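Local structure of putative metal binding protein (Coccidioides immitis, 3CVG) at residues Gly139-Lys142 with Pro143-Phe147; Leu191-Ala194 with Ile195-Glu199; Ser210-Arg213 with Gly214-Asp217. The protein probably binds a metal ion or another small solute in the manner of a periplasmic binding protein. All coordinates share one frame; numbering follows the deposited sequence.

Contact 1: Gly139-Lys142 with Pro143-Phe147; sequences GNTK and PPVRF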
loop_
_atom_site.group_PDB
_atom_site.type_symbol
_atom_site.label_atom_id
_atom_site.label_comp_id
_atom_site.label_asym_id
_atom_site.label_seq_id
_atom_site.Cartn_x
_atom_site.Cartn_y
_atom_site.Cartn_z
ATOM N N GLY A 139 -20.010 17.013 -16.558
ATOM C CA GLY A 139 -19.290 18.244 -16.267
ATOM C C GLY A 139 -20.100 19.470 -15.887
ATOM O O GLY A 139 -19.611 20.597 -16.014
ATOM N N ASN A 140 -21.322 19.260 -15.406
ATOM C CA ASN A 140 -22.200 20.361 -15.018
ATOM C C ASN A 140 -22.574 20.290 -13.543
ATOM O O ASN A 140 -23.751 20.379 -13.184
ATOM C CB ASN A 140 -23.470 20.313 -15.861
ATOM C CG ASN A 140 -24.200 18.998 -15.715
ATOM O OD1 ASN A 140 -23.591 17.979 -15.386
ATOM N ND2 ASN A 140 -25.504 19.005 -15.964
ATOM N N THR A 141 -21.575 20.114 -12.689
ATOM C CA THR A 141 -21.812 20.038 -11.256
ATOM C C THR A 141 -20.927 21.061 -10.579
ATOM O O THR A 141 -19.985 21.577 -11.187
ATOM C CB THR A 141 -21.460 18.651 -10.687
ATOM O OG1 THR A 141 -20.057 18.400 -10.864
ATOM C CG2 THR A 141 -22.266 17.572 -11.389
ATOM N N LYS A 142 -21.231 21.360 -9.324
ATOM C CA LYS A 142 -20.430 22.314 -8.581
ATOM C C LYS A 142 -19.991 21.709 -7.254
ATOM O O LYS A 142 -20.806 21.460 -6.373
ATOM C CB LYS A 142 -21.207 23.609 -8.334
ATOM C CG LYS A 142 -20.305 24.762 -7.904
ATOM C CD LYS A 142 -19.156 24.932 -8.903
ATOM C CE LYS A 142 -17.835 25.194 -8.199
ATOM N NZ LYS A 142 -16.700 25.199 -9.153
ATOM N N PRO A 143 -18.686 21.443 -7.109
ATOM C CA PRO A 143 -17.691 21.703 -8.156
ATOM C C PRO A 143 -17.715 20.589 -9.206
ATOM O O PRO A 143 -18.475 19.631 -9.086
ATOM C CB PRO A 143 -16.387 21.734 -7.371
ATOM C CG PRO A 143 -16.628 20.668 -6.328
ATOM C CD PRO A 143 -18.039 20.968 -5.870
ATOM N N PRO A 144 -16.909 20.718 -10.272
ATOM C CA PRO A 144 -16.942 19.638 -11.261
ATOM C C PRO A 144 -16.338 18.370 -10.649
ATOM O O PRO A 144 -15.501 18.448 -9.747
ATOM C CB PRO A 144 -16.098 20.195 -12.407
ATOM C CG PRO A 144 -15.092 21.041 -11.692
ATOM C CD PRO A 144 -15.935 21.757 -10.651
ATOM N N VAL A 145 -16.779 17.210 -11.120
ATOM C CA VAL A 145 -16.258 15.949 -10.608
ATOM C C VAL A 145 -14.904 15.662 -11.255
ATOM O O VAL A 145 -14.813 15.529 -12.474
ATOM C CB VAL A 145 -17.221 14.789 -10.924
ATOM C CG1 VAL A 145 -16.614 13.459 -10.494
ATOM C CG2 VAL A 145 -18.552 15.022 -10.216
ATOM N N ARG A 146 -13.857 15.612 -10.437
ATOM C CA ARG A 146 -12.508 15.314 -10.914
ATOM C C ARG A 146 -11.900 14.214 -10.029
ATOM O O ARG A 146 -12.251 14.089 -8.853
ATOM C CB ARG A 146 -11.638 16.582 -10.896
ATOM C CG ARG A 146 -12.083 17.645 -11.928
ATOM C CD ARG A 146 -11.333 18.956 -11.754
ATOM N NE ARG A 146 -9.884 18.794 -11.884
ATOM C CZ ARG A 146 -9.253 18.606 -13.039
ATOM N NH1 ARG A 146 -9.939 18.554 -14.176
ATOM N NH2 ARG A 146 -7.935 18.487 -13.058
ATOM N N PHE A 147 -11.016 13.404 -10.607
ATOM C CA PHE A 147 -10.373 12.309 -9.879
ATOM C C PHE A 147 -8.857 12.461 -9.955
ATOM O O PHE A 147 -8.304 12.542 -11.056
ATOM C CB PHE A 147 -10.765 10.963 -10.497
ATOM C CG PHE A 147 -10.166 9.788 -9.794
ATOM C CD1 PHE A 147 -10.809 9.215 -8.704
ATOM C CD2 PHE A 147 -8.930 9.285 -10.187
ATOM C CE1 PHE A 147 -10.232 8.155 -8.018
ATOM C CE2 PHE A 147 -8.348 8.221 -9.498
ATOM C CZ PHE A 147 -9.007 7.663 -8.416
HETATM O O HOH W 1 -18.808 17.359 -13.153
#
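The hydroxyl of T141 reaches over the bend in the chain to the carbonyl of P143, donating a short hydrogen bond of 2.7 Å from OG1 to P143 O. The donor sits tilted from the carbonyl plane by 32°. OG1 can do this because chi1 (63°) sets it between the backbone N and the carbonyl carbon of T141, on the inner side of the bend, while the methyl CG2 turns the other way, anti to that carbonyl carbon. The same oxygen passes over P144, 3.4 Å from its CA, and T141 OG1 accepts a hydrogen bond from a water at 2.8 Å. That water in turn accepts from V145 N at 2.9 Å, joining the threonine to the chain beyond both prolines.

The peptide bond before P143 is cis, and the K142 and P143 backbone angles are those of a type VIb turn, which brings the CA atoms of T141 and P144 to 4.9 Å. Such a turn lacks the closing backbone bond, and here P144 N carries no hydrogen to give to T141 O; the threonine hydroxyl supplies a side-chain link across the bend instead. On its outer side the lysine curls back. K142 CG leaves anti to the backbone N, and bends at chi2 (53°) and chi3 of K142 lay the chain across P143 at about a right angle. K142 CE comes within 3.5 Å of P143 CA, a tight carbon contact. K142 NZ stands 3.8 Å from P144 CD, alongside the second ring. The P143 ring is buried against S114 and R198, and T141 leans on P116. V145 brings CG2 to 3.8 Å from T141 OG1 and packs on A135 and A136 of helix 125-138, from which this loop leads into strand 147-149.

Contact 2: Leu191-Ala194 with Ile195-Glu199; sequences LTAA and ILLRE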
loop_
_atom_site.group_PDB
_atom_site.type_symbol
_atom_site.label_atom_id
_atom_site.label_comp_id
_atom_site.label_asym_id
_atom_site.label_seq_id
_atom_site.Cartn_x
_atom_site.Cartn_y
_atom_site.Cartn_z
ATOM N N LEU A 191 -2.793 13.369 -1.455
ATOM C CA LEU A 191 -4.049 13.438 -0.714
ATOM C C LEU A 191 -4.348 14.897 -0.354
ATOM O O LEU A 191 -5.484 15.351 -0.467
ATOM C CB LEU A 191 -3.986 12.579 0.567
ATOM C CG LEU A 191 -5.213 12.615 1.493
ATOM C CD1 LEU A 191 -6.494 12.354 0.698
ATOM C CD2 LEU A 191 -5.051 11.570 2.604
ATOM N N THR A 192 -3.319 15.624 0.069
ATOM C CA THR A 192 -3.470 17.029 0.425
ATOM C C THR A 192 -3.999 17.813 -0.780
ATOM O O THR A 192 -4.897 18.655 -0.654
ATOM C CB THR A 192 -2.119 17.632 0.875
ATOM O OG1 THR A 192 -1.668 16.961 2.060
ATOM C CG2 THR A 192 -2.266 19.123 1.163
ATOM N N ALA A 193 -3.440 17.523 -1.949
ATOM C CA ALA A 193 -3.851 18.192 -3.179
ATOM C C ALA A 193 -5.300 17.873 -3.534
ATOM O O ALA A 193 -6.051 18.766 -3.914
ATOM C CB ALA A 193 -2.935 17.781 -4.334
ATOM N N ALA A 194 -5.693 16.604 -3.414
ATOM C CA ALA A 194 -7.060 16.202 -3.734
ATOM C C ALA A 194 -8.062 16.953 -2.863
ATOM O O ALA A 194 -9.127 17.374 -3.329
ATOM C CB ALA A 194 -7.238 14.703 -3.528
ATOM N N ILE A 195 -7.718 17.097 -1.591
ATOM C CA ILE A 195 -8.583 17.776 -0.640
ATOM C C ILE A 195 -8.679 19.264 -0.949
ATOM O O ILE A 195 -9.776 19.814 -0.997
ATOM C CB ILE A 195 -8.072 17.552 0.795
ATOM C CG1 ILE A 195 -8.233 16.076 1.157
ATOM C CG2 ILE A 195 -8.850 18.416 1.790
ATOM C CD1 ILE A 195 -7.410 15.659 2.373
ATOM N N LEU A 196 -7.536 19.900 -1.181
ATOM C CA LEU A 196 -7.497 21.330 -1.487
ATOM C C LEU A 196 -8.211 21.649 -2.794
ATOM O O LEU A 196 -8.839 22.695 -2.929
ATOM C CB LEU A 196 -6.052 21.824 -1.590
ATOM C CG LEU A 196 -5.196 21.878 -0.321
ATOM C CD1 LEU A 196 -3.795 22.373 -0.653
ATOM C CD2 LEU A 196 -5.850 22.800 0.690
ATOM N N LEU A 197 -8.115 20.738 -3.756
ATOM C CA LEU A 197 -8.724 20.942 -5.064
ATOM C C LEU A 197 -10.154 20.439 -5.157
ATOM O O LEU A 197 -10.793 20.594 -6.193
ATOM C CB LEU A 197 -7.887 20.237 -6.131
ATOM C CG LEU A 197 -6.438 20.692 -6.274
ATOM C CD1 LEU A 197 -5.656 19.611 -6.998
ATOM C CD2 LEU A 197 -6.373 22.027 -7.021
ATOM N N ARG A 198 -10.647 19.834 -4.079
ATOM C CA ARG A 198 -11.998 19.279 -4.051
ATOM C C ARG A 198 -12.181 18.168 -5.088
ATOM O O ARG A 198 -13.131 18.181 -5.869
ATOM C CB ARG A 198 -13.045 20.377 -4.275
ATOM C CG ARG A 198 -13.083 21.417 -3.164
ATOM C CD ARG A 198 -14.180 22.441 -3.413
ATOM N NE ARG A 198 -13.847 23.301 -4.544
ATOM C CZ ARG A 198 -14.709 24.104 -5.154
ATOM N NH1 ARG A 198 -15.972 24.163 -4.744
ATOM N NH2 ARG A 198 -14.307 24.850 -6.174
ATOM N N GLU A 199 -11.265 17.205 -5.090
ATOM C CA GLU A 199 -11.343 16.090 -6.022
ATOM C C GLU A 199 -11.430 14.771 -5.265
ATOM O O GLU A 199 -11.038 14.675 -4.093
ATOM C CB GLU A 199 -10.106 16.062 -6.929
ATOM C CG GLU A 199 -9.823 17.375 -7.639
ATOM C CD GLU A 199 -8.602 17.328 -8.545
ATOM O OE1 GLU A 199 -7.705 16.473 -8.344
ATOM O OE2 GLU A 199 -8.528 18.171 -9.458
#
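L191 and I195, one turn apart on helix 187-196, form the closely packed side of this contact. Their chains cross obliquely, and the branch methyl CD1 of L191 meets CD1 of I195 at 3.8 Å. The leucine CG stands anti to its backbone N (chi1 177°), whereas CG1 of I195 takes the other course, beside its own N, which carries I195 CD1 back to 3.4 Å from L191 O. Two other pairs are looser. T192 and L196 run side by side in the same direction with CG2 and CD1 4.0 Å apart; separately, A193 CB approaches L197 CD1 only to 4.2 Å. Of these four residues L196 and L197 are exposed. T192 turns its hydroxyl back to I188 O within the helix.

The helix ends in a Schellman motif. R198 adopts positive phi, its N bonds to I195 O at 3.2 Å, and E199 N closes the outer bond to A194 O at 2.8 Å, nearly straight (177°) and in the carbonyl plane. This reversal sends E199 inward, where OE1 bonds H181 ND1, and leads the chain directly into strand 200-204. Around the helix, A193 and A194 rest on L148 of strand 147-149, L191 and A194 on T203 and T201 of strand 200-204, and T192 and I195 against L215 of helix 213-216.

Contact 3: Ser210-Arg213 with Gly214-Asp217; sequences SIPR and GLRD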
loop_
_atom_site.group_PDB
_atom_site.type_symbol
_atom_site.label_atom_id
_atom_site.label_comp_id
_atom_site.label_asym_id
_atom_site.label_seq_id
_atom_site.Cartn_x
_atom_site.Cartn_y
_atom_site.Cartn_z
ATOM N N SER A 210 -1.896 10.611 8.339
ATOM C CA SER A 210 -0.719 11.468 8.312
ATOM C C SER A 210 -1.025 12.939 8.037
ATOM O O SER A 210 -0.180 13.786 8.287
ATOM C CB SER A 210 0.275 10.977 7.254
ATOM O OG SER A 210 0.752 9.679 7.549
ATOM N N ILE A 211 -2.207 13.247 7.510
ATOM C CA ILE A 211 -2.520 14.637 7.201
ATOM C C ILE A 211 -3.159 15.364 8.378
ATOM O O ILE A 211 -3.737 14.744 9.274
ATOM C CB ILE A 211 -3.433 14.757 5.946
ATOM C CG1 ILE A 211 -4.770 14.064 6.195
ATOM C CG2 ILE A 211 -2.729 14.153 4.728
ATOM C CD1 ILE A 211 -5.780 14.265 5.091
ATOM N N PRO A 212 -3.044 16.696 8.401
ATOM C CA PRO A 212 -3.624 17.491 9.492
ATOM C C PRO A 212 -5.090 17.163 9.749
ATOM O O PRO A 212 -5.839 16.892 8.815
ATOM C CB PRO A 212 -3.435 18.919 9.008
ATOM C CG PRO A 212 -2.156 18.833 8.212
ATOM C CD PRO A 212 -2.365 17.560 7.418
ATOM N N ARG A 213 -5.502 17.174 11.013
ATOM C CA ARG A 213 -6.897 16.894 11.339
ATOM C C ARG A 213 -7.808 17.867 10.601
ATOM O O ARG A 213 -8.884 17.493 10.125
ATOM C CB ARG A 213 -7.159 17.034 12.837
ATOM C CG ARG A 213 -6.482 15.986 13.677
ATOM C CD ARG A 213 -7.075 15.934 15.073
ATOM N NE ARG A 213 -6.339 14.995 15.908
ATOM C CZ ARG A 213 -6.103 13.732 15.574
ATOM N NH1 ARG A 213 -6.547 13.255 14.420
ATOM N NH2 ARG A 213 -5.419 12.946 16.395
ATOM N N GLY A 214 -7.372 19.119 10.525
ATOM C CA GLY A 214 -8.157 20.133 9.846
ATOM C C GLY A 214 -8.531 19.752 8.423
ATOM O O GLY A 214 -9.666 19.974 8.001
ATOM N N LEU A 215 -7.588 19.179 7.678
ATOM C CA LEU A 215 -7.859 18.777 6.302
ATOM C C LEU A 215 -8.864 17.635 6.221
ATOM O O LEU A 215 -9.661 17.573 5.288
ATOM C CB LEU A 215 -6.570 18.364 5.582
ATOM C CG LEU A 215 -5.683 19.483 5.028
ATOM C CD1 LEU A 215 -4.580 18.885 4.167
ATOM C CD2 LEU A 215 -6.536 20.440 4.196
ATOM N N ARG A 216 -8.824 16.735 7.199
ATOM C CA ARG A 216 -9.736 15.598 7.205
ATOM C C ARG A 216 -11.181 16.066 7.300
ATOM O O ARG A 216 -12.100 15.344 6.925
ATOM C CB ARG A 216 -9.408 14.650 8.363
ATOM C CG ARG A 216 -7.992 14.111 8.323
ATOM C CD ARG A 216 -7.708 13.223 9.532
ATOM N NE ARG A 216 -6.290 13.240 9.875
ATOM C CZ ARG A 216 -5.742 12.483 10.820
ATOM N NH1 ARG A 216 -6.497 11.644 11.520
ATOM N NH2 ARG A 216 -4.443 12.565 11.064
ATOM N N ASP A 217 -11.381 17.280 7.800
ATOM C CA ASP A 217 -12.723 17.836 7.910
ATOM C C ASP A 217 -13.171 18.440 6.581
ATOM O O ASP A 217 -14.344 18.752 6.394
ATOM C CB ASP A 217 -12.764 18.905 9.001
ATOM C CG ASP A 217 -12.868 18.313 10.386
ATOM O OD1 ASP A 217 -13.884 17.644 10.670
ATOM O OD2 ASP A 217 -11.936 18.514 11.192
HETATM O O HOH W 2 -10.266 16.141 11.707
#
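I211 O is gripped side-on by the guanidinium of R216, which gives it two hydrogen bonds, 2.9 Å from NH2 and 3.0 Å from NE. The oxygen lies at the edge of the guanidinium, almost in its plane. Relative to the carbonyl plane the two donors differ: NH2 is in it, whereas NE stands 36° above it. This paired grip fixes the rotation of the guanidinium. The arginine gets there with an extended chain from CG to NE that crosses over the isoleucine, its CG touching I211 CG1 at 3.9 Å. I211 in turn has CG1 between its backbone N and carbonyl carbon (chi1 62°), which brings that branch against R216 CG.

The segment is the entry to a single turn of helix, 213-216, started after P212. The backbone bonds from L215 N and R216 N to P212 O are weak, and the two bonds from the R216 side chain to I211 O tie this short turn to the loop that precedes it. P212 and L215 lie side by side, with CD and CD1 4.2 Å apart.

The R213 side chain crosses that of R216. Its NH1 sits over one face of the R216 guanidinium, 3.3 Å from R216 NH1, and the two planes are 76° apart, so the groups meet edge of one to face of the other. The pair is gathered round the carboxylate of D274, which forms salt bridges to R213 NH2 through OD2 and to R216 NH1 through OD1; this anion probably offsets the two positive charges. Y208 adds a cation-pi contact to R216. At the end of the turn a water donates a hydrogen bond to D217 OD2, at 2.9 Å.

In the fold
Each contact closes only a few residues, and the three follow one another along the chain without nesting or crossing. Contact 1 turns the chain between helix 125-138 and strand 147-149, contact 2 ends helix 187-196 ahead of strand 200-204, and contact 3 begins helix 213-216 after helix 205-208. Contact 2 lies between the others and touches both. Toward contact 1 it offers E199, whose OE2 forms a salt bridge with R146 NE, 2.8 Å away; toward contact 3 it packs by I195 CD1 on I211 CD1 at 3.5 Å. Contacts 1 and 3 do not meet, their nearest atoms being about 13 Å apart.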